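Local coordinates for protein malonyl CoA-ACP transacylase (Xanthomonas oryzae pv. oryzae, PDB 3K89) that probably transfers the malonyl group from malonyl-CoA to the holo acyl carrier protein, releasing CoA and supplying malonyl-ACP for fatty acid synthesis, at residues G19-L24 against P29-T34; E56-T61 against Q65-A70; L146-E151 against D179-L184. One frame throughout, in Å; residues are numbered along the deposited sequence.

Contact 1: residues G19-L24 against P29-T34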
ATOM      1  N   GLY A  19      -4.828  14.472 -10.337  1.00 15.09           N
ATOM      2  CA  GLY A  19      -3.725  15.418 -10.419  1.00 14.71           C
ATOM      3  C   GLY A  19      -2.541  15.071  -9.534  1.00 13.95           C
ATOM      4  O   GLY A  19      -1.630  15.893  -9.359  1.00 14.69           O
ATOM      5  N   MET A  20      -2.520  13.857  -8.985  1.00 13.71           N
ATOM      6  CA  MET A  20      -1.366  13.461  -8.185  1.00 13.59           C
ATOM      7  C   MET A  20      -0.074  13.563  -8.991  1.00 13.49           C
ATOM      8  O   MET A  20      -0.030  13.191 -10.166  1.00 13.35           O
ATOM      9  CB  MET A  20      -1.528  12.052  -7.574  1.00 13.34           C
ATOM     10  CG  MET A  20      -1.716  10.928  -8.603  1.00 13.67           C
ATOM     11  SD  MET A  20      -2.031   9.378  -7.769  1.00 12.76           S
ATOM     12  CE  MET A  20      -2.247   8.218  -9.126  1.00 14.67           C
ATOM     13  N   LEU A  21       0.967  14.095  -8.349  1.00 12.77           N
ATOM     14  CA  LEU A  21       2.285  14.296  -8.979  1.00 12.79           C
ATOM     15  C   LEU A  21       2.320  15.331 -10.113  1.00 12.81           C
ATOM     16  O   LEU A  21       3.343  15.476 -10.793  1.00 13.38           O
ATOM     17  CB  LEU A  21       2.888  12.962  -9.453  1.00 11.90           C
ATOM     18  CG  LEU A  21       3.083  11.837  -8.419  1.00 13.63           C
ATOM     19  CD1 LEU A  21       3.974  10.768  -9.037  1.00 12.93           C
ATOM     20  CD2 LEU A  21       3.651  12.287  -7.092  1.00 15.70           C
ATOM     21  N   ALA A  22       1.233  16.084 -10.289  1.00 13.24           N
ATOM     22  CA  ALA A  22       1.179  17.042 -11.399  1.00 13.58           C
ATOM     23  C   ALA A  22       2.336  18.040 -11.301  1.00 14.15           C
ATOM     24  O   ALA A  22       2.996  18.337 -12.313  1.00 13.33           O
ATOM     25  CB  ALA A  22      -0.157  17.773 -11.429  1.00 14.15           C
ATOM     26  N   GLU A  23       2.587  18.546 -10.089  1.00 14.34           N
ATOM     27  CA  GLU A  23       3.529  19.633  -9.922  1.00 14.78           C
ATOM     28  C   GLU A  23       4.957  19.157 -10.051  1.00 14.44           C
ATOM     29  O   GLU A  23       5.800  19.847 -10.645  1.00 15.12           O
ATOM     30  CB  GLU A  23       3.284  20.362  -8.602  1.00 14.90           C
ATOM     31  CG  GLU A  23       1.947  21.109  -8.632  1.00 17.54           C
ATOM     32  CD  GLU A  23       1.438  21.476  -7.254  1.00 19.49           C
ATOM     33  OE1 GLU A  23       1.504  20.629  -6.325  1.00 21.34           O
ATOM     34  OE2 GLU A  23       0.945  22.621  -7.122  1.00 22.39           O
ATOM     35  N   LEU A  24       5.238  17.965  -9.524  1.00 13.65           N
ATOM     36  CA  LEU A  24       6.550  17.366  -9.753  1.00 13.60           C
ATOM     37  C   LEU A  24       6.798  17.069 -11.225  1.00 13.93           C
ATOM     38  O   LEU A  24       7.917  17.235 -11.706  1.00 13.30           O
ATOM     39  CB  LEU A  24       6.730  16.095  -8.920  1.00 13.89           C
ATOM     40  CG  LEU A  24       7.114  16.347  -7.464  1.00 13.72           C
ATOM     41  CD1 LEU A  24       6.985  15.033  -6.684  1.00 15.99           C
ATOM     42  CD2 LEU A  24       8.513  16.969  -7.326  1.00 14.94           C
ATOM     43  N   PRO A  29      10.722  15.700 -16.445  1.00 16.10           N
ATOM     44  CA  PRO A  29      10.195  14.900 -17.555  1.00 16.26           C
ATOM     45  C   PRO A  29      10.201  13.396 -17.274  1.00 16.66           C
ATOM     46  O   PRO A  29       9.371  12.675 -17.829  1.00 16.54           O
ATOM     47  CB  PRO A  29      11.136  15.257 -18.723  1.00 16.59           C
ATOM     48  CG  PRO A  29      11.698  16.610 -18.357  1.00 17.53           C
ATOM     49  CD  PRO A  29      11.841  16.577 -16.859  1.00 16.64           C
ATOM     50  N   GLN A  30      11.121  12.922 -16.427  1.00 16.51           N
ATOM     51  CA  GLN A  30      11.167  11.488 -16.087  1.00 17.02           C
ATOM     52  C   GLN A  30       9.802  10.979 -15.579  1.00 15.94           C
ATOM     53  O   GLN A  30       9.448   9.844 -15.835  1.00 16.24           O
ATOM     54  CB  GLN A  30      12.316  11.163 -15.096  1.00 17.27           C
ATOM     55  CG  GLN A  30      12.275   9.732 -14.462  1.00 20.56           C
ATOM     56  CD  GLN A  30      11.480   9.687 -13.139  1.00 21.62           C
ATOM     57  OE1 GLN A  30      11.818  10.370 -12.174  1.00 26.35           O
ATOM     58  NE2 GLN A  30      10.434   8.890 -13.102  1.00 17.60           N
ATOM     59  N   ILE A  31       9.028  11.812 -14.884  1.00 15.09           N
ATOM     60  CA  ILE A  31       7.773  11.339 -14.291  1.00 14.60           C
ATOM     61  C   ILE A  31       6.778  10.771 -15.316  1.00 14.14           C
ATOM     62  O   ILE A  31       6.347   9.624 -15.209  1.00 13.35           O
ATOM     63  CB  ILE A  31       7.122  12.388 -13.361  1.00 15.14           C
ATOM     64  CG1 ILE A  31       8.081  12.652 -12.187  1.00 15.88           C
ATOM     65  CG2 ILE A  31       5.755  11.871 -12.862  1.00 13.57           C
ATOM     66  CD1 ILE A  31       7.588  13.635 -11.200  1.00 19.01           C
ATOM     67  N   ARG A  32       6.436  11.551 -16.329  1.00 13.36           N
ATOM     68  CA  ARG A  32       5.515  11.054 -17.352  1.00 13.41           C
ATOM     69  C   ARG A  32       6.112   9.901 -18.173  1.00 13.73           C
ATOM     70  O   ARG A  32       5.378   9.043 -18.676  1.00 13.05           O
ATOM     71  CB  ARG A  32       5.069  12.192 -18.267  1.00 14.36           C
ATOM     72  CG  ARG A  32       4.007  13.063 -17.617  1.00 16.51           C
ATOM     73  CD  ARG A  32       3.737  14.310 -18.411  1.00 21.82           C
ATOM     74  NE  ARG A  32       2.917  14.023 -19.583  1.00 25.98           N
ATOM     75  CZ  ARG A  32       2.413  14.958 -20.384  1.00 30.12           C
ATOM     76  NH1 ARG A  32       2.651  16.238 -20.143  1.00 32.60           N
ATOM     77  NH2 ARG A  32       1.670  14.609 -21.423  1.00 31.89           N
ATOM     78  N   GLU A  33       7.438   9.874 -18.300  1.00 12.54           N
ATOM     79  CA  GLU A  33       8.108   8.768 -18.981  1.00 12.56           C
ATOM     80  C   GLU A  33       7.899   7.457 -18.202  1.00 12.50           C
ATOM     81  O   GLU A  33       7.632   6.407 -18.800  1.00 11.86           O
ATOM     82  CB  GLU A  33       9.596   9.060 -19.173  1.00 12.92           C
ATOM     83  CG  GLU A  33       9.850  10.164 -20.175  1.00 14.29           C
ATOM     84  CD  GLU A  33      11.300  10.632 -20.181  1.00 17.20           C
ATOM     85  OE1 GLU A  33      12.122  10.118 -19.383  1.00 18.43           O
ATOM     86  OE2 GLU A  33      11.610  11.541 -20.987  1.00 18.93           O
ATOM     87  N   THR A  34       8.014   7.539 -16.874  1.00 12.06           N
ATOM     88  CA  THR A  34       7.776   6.386 -16.005  1.00 11.86           C
ATOM     89  C   THR A  34       6.326   5.915 -16.098  1.00 11.46           C
ATOM     90  O   THR A  34       6.074   4.708 -16.175  1.00 10.57           O
ATOM     91  CB  THR A  34       8.174   6.731 -14.561  1.00 12.08           C
ATOM     92  OG1 THR A  34       9.582   6.967 -14.575  1.00 13.72           O
ATOM     93  CG2 THR A  34       7.882   5.584 -13.608  1.00 12.76           C
TER
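Ile31 pushes its side chain against Leu24 and Leu21, bringing together two successive helices, 22-27 and 30-42, joined by a short loop in the acyl transferase domain. The closest touch is made by the far end of the isoleucine: CD1 of Ile31 lies 3.5 Å from CB of Leu24, tighter than the usual carbon-carbon distance, and it reaches the carbonyl carbon of Leu24 equally closely. This reach comes from a straight CG1 arm, with CD1 anti to CA (chi2 -180°), so that the longer branch extends to the first turn of the neighbouring helix. The shorter branch faces Leu21, whose own side chain points toward the second helix. A beta-branched residue suits this place because its two arms serve two partners at once.

Leu21 occupies the N-cap position of helix 22-27 with a positive phi of 66°, as the third residue of a type II beta turn running from Gly19 to Ala22. Gly19, also at positive phi, opens that turn, and its O accepts a hydrogen bond from Ala22 N at 3.0 Å. Trp47 of helix 46-52 also packs on Ile31, while Leu21 meets Ala71 of helix 61-81 and Leu24 meets Pro302, so all three apolar residues are buried. The Leu21 end of the contact is the looser one, with CD1 of Leu21 4.4 Å from CG2 of Ile31.

Contact 2: residues E56-T61 against Q65-A70; sequences EMLNRT and QPALLA
Thr61 and Gln65 lie side by side, one helical turn apart, and are joined twice. Along the backbone, Gln65 N donates to Thr61 O at 3.0 Å, the first-turn bond of helix 61-81. Between the side chains, Gln65 NE2 donates to Thr61 OG1 at 2.9 Å in an almost straight bond (N-H...O 174°), with the hydroxyl oxygen lying practically in the amide plane. The threonine hydroxyl stands anti to its own N (chi1 -157°), and beyond CG the glutamine chain is extended; the two polar ends thus run the same way and meet. Gln65 CG passes 3.2 Å from Thr61 O, the methylene lying alongside the carbonyl that its own N-H engages.

A second, apolar touch lies half a turn further along helix 61-81: CD1 of Leu58, from the short helix 55-58, comes 4.1 Å from CB of Ala67. Alanine suits this face because its single methyl lets the preceding helix approach.

This is the first turn of helix 61-81, with Arg60 at its N-cap position. The helix lies beside the probable catalytic centre of the acyl transferase fold: the side chain of Gln65 is about 6 Å from that of Ser94, the predicted nucleophile.

Further out, Gln13 OE1 hydrogen-bonds Thr61 OG1, and Arg119 NH1 hydrogen-bonds Gln65 OE1. The amide therefore has a partner at each end, which fixes its rotation, and the positive guanidinium would probably polarise its N-H toward the threonine. Thr64 OG1, within the first turn of helix 61-81, hydrogen-bonds Leu58 O.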
ATOM      1  N   GLU A  56     -13.991   8.216 -11.121  1.00 20.21           N
ATOM      2  CA  GLU A  56     -14.628   6.932 -10.819  1.00 21.04           C
ATOM      3  C   GLU A  56     -13.770   5.718 -11.224  1.00 20.23           C
ATOM      4  O   GLU A  56     -13.699   4.744 -10.473  1.00 20.51           O
ATOM      5  CB  GLU A  56     -16.037   6.838 -11.425  1.00 22.28           C
ATOM      6  CG  GLU A  56     -16.971   5.899 -10.670  1.00 28.17           C
ATOM      7  CD  GLU A  56     -18.421   6.025 -11.124  1.00 33.63           C
ATOM      8  OE1 GLU A  56     -18.694   5.781 -12.322  1.00 37.09           O
ATOM      9  OE2 GLU A  56     -19.290   6.362 -10.279  1.00 37.15           O
ATOM     10  N   MET A  57     -13.120   5.779 -12.390  1.00 18.56           N
ATOM     11  CA  MET A  57     -12.228   4.712 -12.818  1.00 17.37           C
ATOM     12  C   MET A  57     -10.922   4.739 -12.034  1.00 16.38           C
ATOM     13  O   MET A  57     -10.438   3.683 -11.621  1.00 15.57           O
ATOM     14  CB  MET A  57     -11.902   4.790 -14.307  1.00 17.37           C
ATOM     15  CG  MET A  57     -12.990   4.265 -15.208  1.00 19.99           C
ATOM     16  SD  MET A  57     -12.449   4.428 -16.931  1.00 20.48           S
ATOM     17  CE  MET A  57     -11.420   2.994 -17.148  1.00 20.36           C
ATOM     18  N   LEU A  58     -10.362   5.929 -11.838  1.00 15.71           N
ATOM     19  CA  LEU A  58      -9.128   6.098 -11.051  1.00 15.91           C
ATOM     20  C   LEU A  58      -9.264   5.474  -9.659  1.00 15.98           C
ATOM     21  O   LEU A  58      -8.289   4.935  -9.116  1.00 16.06           O
ATOM     22  CB  LEU A  58      -8.746   7.576 -10.916  1.00 16.08           C
ATOM     23  CG  LEU A  58      -7.518   7.912 -10.047  1.00 16.98           C
ATOM     24  CD1 LEU A  58      -6.222   7.271 -10.605  1.00 17.36           C
ATOM     25  CD2 LEU A  58      -7.342   9.412  -9.858  1.00 18.44           C
ATOM     26  N   ASN A  59     -10.467   5.558  -9.085  1.00 15.14           N
ATOM     27  CA  ASN A  59     -10.736   4.985  -7.756  1.00 15.82           C
ATOM     28  C   ASN A  59     -11.091   3.490  -7.727  1.00 15.72           C
ATOM     29  O   ASN A  59     -11.163   2.879  -6.645  1.00 16.43           O
ATOM     30  CB  ASN A  59     -11.850   5.787  -7.071  1.00 15.36           C
ATOM     31  CG  ASN A  59     -11.395   7.167  -6.642  1.00 17.30           C
ATOM     32  OD1 ASN A  59     -10.201   7.429  -6.513  1.00 17.45           O
ATOM     33  ND2 ASN A  59     -12.355   8.068  -6.415  1.00 17.72           N
ATOM     34  N   ARG A  60     -11.315   2.901  -8.897  1.00 15.67           N
ATOM     35  CA  ARG A  60     -11.576   1.464  -9.009  1.00 16.24           C
ATOM     36  C   ARG A  60     -10.230   0.750  -8.922  1.00 15.75           C
ATOM     37  O   ARG A  60      -9.329   1.052  -9.699  1.00 15.35           O
ATOM     38  CB  ARG A  60     -12.225   1.150 -10.355  1.00 17.30           C
ATOM     39  CG  ARG A  60     -12.977  -0.162 -10.417  1.00 22.49           C
ATOM     40  CD  ARG A  60     -14.474   0.054 -10.722  1.00 28.63           C
ATOM     41  NE  ARG A  60     -14.645   0.417 -12.130  1.00 33.38           N
ATOM     42  CZ  ARG A  60     -15.241   1.520 -12.589  1.00 34.46           C
ATOM     43  NH1 ARG A  60     -15.808   2.398 -11.768  1.00 35.85           N
ATOM     44  NH2 ARG A  60     -15.296   1.725 -13.893  1.00 35.55           N
ATOM     45  N   THR A  61     -10.119  -0.190  -7.993  1.00 14.93           N
ATOM     46  CA  THR A  61      -8.820  -0.753  -7.607  1.00 14.00           C
ATOM     47  C   THR A  61      -7.964  -1.362  -8.739  1.00 13.63           C
ATOM     48  O   THR A  61      -6.734  -1.269  -8.690  1.00 13.35           O
ATOM     49  CB  THR A  61      -8.966  -1.698  -6.387  1.00 13.90           C
ATOM     50  OG1 THR A  61      -7.709  -1.804  -5.704  1.00 13.44           O
ATOM     51  CG2 THR A  61      -9.467  -3.086  -6.788  1.00 14.36           C
ATOM     52  N   GLN A  65      -4.415   0.660  -8.568  1.00 10.29           N
ATOM     53  CA  GLN A  65      -3.193  -0.076  -8.219  1.00  9.54           C
ATOM     54  C   GLN A  65      -2.038   0.207  -9.197  1.00  9.96           C
ATOM     55  O   GLN A  65      -0.994   0.653  -8.758  1.00  9.18           O
ATOM     56  CB  GLN A  65      -3.467  -1.576  -8.066  1.00  9.89           C
ATOM     57  CG  GLN A  65      -4.253  -1.874  -6.779  1.00  9.77           C
ATOM     58  CD  GLN A  65      -4.364  -3.349  -6.522  1.00  9.79           C
ATOM     59  OE1 GLN A  65      -3.388  -4.105  -6.651  1.00 10.25           O
ATOM     60  NE2 GLN A  65      -5.561  -3.781  -6.128  1.00 11.50           N
ATOM     61  N   PRO A  66      -2.231  -0.007 -10.516  1.00  9.85           N
ATOM     62  CA  PRO A  66      -1.108   0.369 -11.409  1.00 10.02           C
ATOM     63  C   PRO A  66      -0.804   1.870 -11.425  1.00 10.00           C
ATOM     64  O   PRO A  66       0.353   2.278 -11.603  1.00  9.41           O
ATOM     65  CB  PRO A  66      -1.580  -0.112 -12.796  1.00  9.72           C
ATOM     66  CG  PRO A  66      -3.115  -0.186 -12.687  1.00 10.35           C
ATOM     67  CD  PRO A  66      -3.361  -0.610 -11.253  1.00 10.74           C
ATOM     68  N   ALA A  67      -1.818   2.701 -11.235  1.00  9.88           N
ATOM     69  CA  ALA A  67      -1.591   4.141 -11.155  1.00 10.03           C
ATOM     70  C   ALA A  67      -0.702   4.533  -9.962  1.00  9.96           C
ATOM     71  O   ALA A  67       0.229   5.329 -10.119  1.00 10.31           O
ATOM     72  CB  ALA A  67      -2.925   4.878 -11.110  1.00 10.67           C
ATOM     73  N   LEU A  68      -0.974   3.952  -8.791  1.00  9.97           N
ATOM     74  CA  LEU A  68      -0.174   4.209  -7.605  1.00  9.58           C
ATOM     75  C   LEU A  68       1.193   3.556  -7.669  1.00  9.31           C
ATOM     76  O   LEU A  68       2.160   4.084  -7.116  1.00 10.07           O
ATOM     77  CB  LEU A  68      -0.893   3.708  -6.359  1.00  9.20           C
ATOM     78  CG  LEU A  68      -2.022   4.633  -5.916  1.00 10.57           C
ATOM     79  CD1 LEU A  68      -2.724   3.966  -4.753  1.00 11.18           C
ATOM     80  CD2 LEU A  68      -1.468   6.000  -5.522  1.00 10.31           C
ATOM     81  N   LEU A  69       1.277   2.404  -8.322  1.00  8.65           N
ATOM     82  CA  LEU A  69       2.580   1.778  -8.544  1.00  8.79           C
ATOM     83  C   LEU A  69       3.472   2.654  -9.434  1.00  9.56           C
ATOM     84  O   LEU A  69       4.642   2.889  -9.116  1.00  9.02           O
ATOM     85  CB  LEU A  69       2.425   0.369  -9.109  1.00  9.32           C
ATOM     86  CG  LEU A  69       3.754  -0.397  -9.147  1.00  9.97           C
ATOM     87  CD1 LEU A  69       3.659  -1.839  -8.632  1.00 14.07           C
ATOM     88  CD2 LEU A  69       4.320  -0.349 -10.547  1.00 13.60           C
ATOM     89  N   ALA A  70       2.913   3.121 -10.549  1.00 10.13           N
ATOM     90  CA  ALA A  70       3.612   4.064 -11.423  1.00  9.99           C
ATOM     91  C   ALA A  70       4.039   5.304 -10.649  1.00  9.94           C
ATOM     92  O   ALA A  70       5.179   5.730 -10.746  1.00  9.97           O
ATOM     93  CB  ALA A  70       2.734   4.433 -12.628  1.00 10.44           C
TER

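Contact 3: residues L146-E151 against D179-L184; sequences LEVCAE and DRALAL
Helices 146-151 and 179-184 run in broadly opposed senses, 127° apart, with their axes 8.8 Å from each other at closest approach. That separation is suited to small and medium side chains at the crossing. Val148 is the central one: its CG1, held anti to the backbone N (chi1 162°), points into the other helix and settles over the turn from Ala181 to Leu184. There CG1 of Val148 is 3.4 Å from O of Ala181. The same methyl, CG1 of Val148, lies 3.9 Å from CB of Leu184. Alanine suits position 181, because its short side chain, pointing toward the first helix, lets the valine methyl rest against the backbone.

One turn further along, Leu184 lies at the outer edge of the contact. Its CD1 reaches over to CB of Glu151, 3.9 Å away, and comes about as near to the backbone O of Val148. Glu151 thus contributes its aliphatic base to the packing, while its exposed carboxylate forms a long, weak ion pair with Arg188. Leucine serves well here, as its length lets CD1 reach Glu151 while CB stays against the valine methyl. Arg180 links the same two elements, its NE hydrogen-bonding O of Ala152 at the end of helix 142-152.

Beneath the pair, Cys149 and Ala181 both pack on Val158 and Ile171 of the neighbouring strands. Two helices packed on one face of an antiparallel sheet, in the order beta-alpha-beta-beta-alpha-beta, make the two-layer alpha+beta sandwich of the ferredoxin-like small subdomain of FabD-type acyltransferases.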
ATOM      1  N   LEU A 146     -11.154  -6.604  17.897  1.00 22.93           N
ATOM      2  CA  LEU A 146     -10.977  -8.012  17.547  1.00 24.02           C
ATOM      3  C   LEU A 146     -12.074  -8.893  18.138  1.00 24.62           C
ATOM      4  O   LEU A 146     -12.537  -9.838  17.495  1.00 23.99           O
ATOM      5  CB  LEU A 146      -9.602  -8.507  17.990  1.00 24.34           C
ATOM      6  CG  LEU A 146      -8.410  -8.329  17.036  1.00 26.08           C
ATOM      7  CD1 LEU A 146      -8.467  -7.074  16.186  1.00 29.01           C
ATOM      8  CD2 LEU A 146      -7.120  -8.350  17.836  1.00 26.89           C
ATOM      9  N   GLU A 147     -12.507  -8.563  19.350  1.00 25.19           N
ATOM     10  CA  GLU A 147     -13.562  -9.356  19.972  1.00 26.56           C
ATOM     11  C   GLU A 147     -14.899  -9.032  19.300  1.00 25.48           C
ATOM     12  O   GLU A 147     -15.698  -9.935  19.065  1.00 26.07           O
ATOM     13  CB  GLU A 147     -13.598  -9.166  21.500  1.00 27.58           C
ATOM     14  CG  GLU A 147     -14.207 -10.373  22.269  1.00 31.74           C
ATOM     15  CD  GLU A 147     -13.161 -11.342  22.867  1.00 37.78           C
ATOM     16  OE1 GLU A 147     -12.080 -10.893  23.320  1.00 39.83           O
ATOM     17  OE2 GLU A 147     -13.436 -12.566  22.908  1.00 40.28           O
ATOM     18  N   VAL A 148     -15.102  -7.763  18.946  1.00 24.74           N
ATOM     19  CA  VAL A 148     -16.312  -7.317  18.222  1.00 24.21           C
ATOM     20  C   VAL A 148     -16.446  -8.036  16.867  1.00 22.82           C
ATOM     21  O   VAL A 148     -17.526  -8.501  16.510  1.00 22.28           O
ATOM     22  CB  VAL A 148     -16.374  -5.767  18.046  1.00 24.78           C
ATOM     23  CG1 VAL A 148     -17.345  -5.370  16.944  1.00 24.91           C
ATOM     24  CG2 VAL A 148     -16.788  -5.086  19.340  1.00 26.93           C
ATOM     25  N   CYS A 149     -15.344  -8.137  16.124  1.00 21.44           N
ATOM     26  CA  CYS A 149     -15.380  -8.830  14.835  1.00 20.59           C
ATOM     27  C   CYS A 149     -15.836 -10.277  14.988  1.00 20.38           C
ATOM     28  O   CYS A 149     -16.644 -10.764  14.207  1.00 19.01           O
ATOM     29  CB  CYS A 149     -14.015  -8.780  14.140  1.00 20.52           C
ATOM     30  SG  CYS A 149     -13.644  -7.188  13.420  1.00 19.15           S
ATOM     31  N   ALA A 150     -15.311 -10.960  16.002  1.00 20.21           N
ATOM     32  CA  ALA A 150     -15.663 -12.350  16.241  1.00 21.15           C
ATOM     33  C   ALA A 150     -17.152 -12.468  16.580  1.00 21.18           C
ATOM     34  O   ALA A 150     -17.840 -13.375  16.091  1.00 21.50           O
ATOM     35  CB  ALA A 150     -14.806 -12.921  17.369  1.00 21.98           C
ATOM     36  N   GLU A 151     -17.640 -11.530  17.379  1.00 21.28           N
ATOM     37  CA  GLU A 151     -19.044 -11.540  17.811  1.00 22.28           C
ATOM     38  C   GLU A 151     -20.030 -11.213  16.696  1.00 21.31           C
ATOM     39  O   GLU A 151     -21.148 -11.736  16.683  1.00 21.39           O
ATOM     40  CB  GLU A 151     -19.247 -10.568  18.959  1.00 22.74           C
ATOM     41  CG  GLU A 151     -18.562 -11.016  20.238  1.00 27.31           C
ATOM     42  CD  GLU A 151     -18.828 -10.097  21.408  1.00 30.61           C
ATOM     43  OE1 GLU A 151     -19.486  -9.043  21.220  1.00 31.41           O
ATOM     44  OE2 GLU A 151     -18.359 -10.440  22.520  1.00 34.97           O
ATOM     45  N   ASP A 179     -21.204  -4.094   8.855  1.00 16.60           N
ATOM     46  CA  ASP A 179     -22.248  -3.251   9.444  1.00 17.91           C
ATOM     47  C   ASP A 179     -22.642  -3.745  10.835  1.00 18.49           C
ATOM     48  O   ASP A 179     -22.816  -2.927  11.745  1.00 20.27           O
ATOM     49  CB  ASP A 179     -23.464  -3.113   8.525  1.00 18.26           C
ATOM     50  CG  ASP A 179     -23.264  -2.077   7.430  1.00 20.88           C
ATOM     51  OD1 ASP A 179     -22.338  -1.239   7.534  1.00 22.48           O
ATOM     52  OD2 ASP A 179     -24.045  -2.095   6.457  1.00 23.39           O
ATOM     53  N   ARG A 180     -22.754  -5.062  11.018  1.00 18.36           N
ATOM     54  CA  ARG A 180     -22.995  -5.614  12.359  1.00 18.05           C
ATOM     55  C   ARG A 180     -21.870  -5.254  13.343  1.00 18.79           C
ATOM     56  O   ARG A 180     -22.136  -4.864  14.485  1.00 18.66           O
ATOM     57  CB  ARG A 180     -23.239  -7.118  12.336  1.00 17.52           C
ATOM     58  CG  ARG A 180     -24.573  -7.549  11.707  1.00 17.33           C
ATOM     59  CD  ARG A 180     -24.823  -9.025  11.942  1.00 14.05           C
ATOM     60  NE  ARG A 180     -23.784  -9.917  11.415  1.00 16.65           N
ATOM     61  CZ  ARG A 180     -23.791 -10.441  10.194  1.00 15.93           C
ATOM     62  NH1 ARG A 180     -24.766 -10.138   9.336  1.00 17.17           N
ATOM     63  NH2 ARG A 180     -22.811 -11.256   9.815  1.00 17.04           N
ATOM     64  N   ALA A 181     -20.616  -5.352  12.899  1.00 18.84           N
ATOM     65  CA  ALA A 181     -19.492  -4.965  13.748  1.00 19.72           C
ATOM     66  C   ALA A 181     -19.569  -3.494  14.152  1.00 20.52           C
ATOM     67  O   ALA A 181     -19.307  -3.145  15.307  1.00 20.43           O
ATOM     68  CB  ALA A 181     -18.155  -5.283  13.066  1.00 19.33           C
ATOM     69  N   LEU A 182     -19.937  -2.642  13.202  1.00 20.80           N
ATOM     70  CA  LEU A 182     -20.100  -1.223  13.458  1.00 22.35           C
ATOM     71  C   LEU A 182     -21.195  -0.960  14.498  1.00 23.03           C
ATOM     72  O   LEU A 182     -20.998  -0.129  15.380  1.00 23.56           O
ATOM     73  CB  LEU A 182     -20.375  -0.459  12.159  1.00 22.58           C
ATOM     74  CG  LEU A 182     -19.220  -0.391  11.147  1.00 23.41           C
ATOM     75  CD1 LEU A 182     -19.650   0.348   9.871  1.00 24.51           C
ATOM     76  CD2 LEU A 182     -17.972   0.246  11.741  1.00 25.86           C
ATOM     77  N   ALA A 183     -22.313  -1.684  14.392  1.00 23.57           N
ATOM     78  CA  ALA A 183     -23.403  -1.619  15.386  1.00 24.44           C
ATOM     79  C   ALA A 183     -22.920  -2.000  16.789  1.00 25.41           C
ATOM     80  O   ALA A 183     -23.224  -1.298  17.762  1.00 26.14           O
ATOM     81  CB  ALA A 183     -24.570  -2.508  14.968  1.00 23.92           C
ATOM     82  N   LEU A 184     -22.166  -3.095  16.892  1.00 26.04           N
ATOM     83  CA  LEU A 184     -21.655  -3.565  18.185  1.00 27.24           C
ATOM     84  C   LEU A 184     -20.649  -2.585  18.796  1.00 28.57           C
ATOM     85  O   LEU A 184     -20.645  -2.360  20.019  1.00 28.71           O
ATOM     86  CB  LEU A 184     -21.059  -4.974  18.075  1.00 26.60           C
ATOM     87  CG  LEU A 184     -21.993  -6.132  17.705  1.00 26.81           C
ATOM     88  CD1 LEU A 184     -21.234  -7.451  17.703  1.00 26.91           C
ATOM     89  CD2 LEU A 184     -23.200  -6.209  18.645  1.00 26.78           C
TER

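Contacts 1 and 2 are neighbours, with centres 15 Å apart, and they touch: CE of Met20 lies 3.9 Å from O of Ala67, and CG2 of Thr34 lies 3.9 Å from O of Ala70. Helix 61-81 is thus shared ground, carrying one segment of contact 2 and packing against both segments of contact 1. Of the three, contact 2 lies nearest the predicted catalytic residues, with the side chain of Gln65 about 8 Å from that of His203 and about 9 Å from a bound glycerol. Contact 3 stands apart, its centre 42 Å from that of contact 1, across the chain's centre, and 30 Å from that of contact 2.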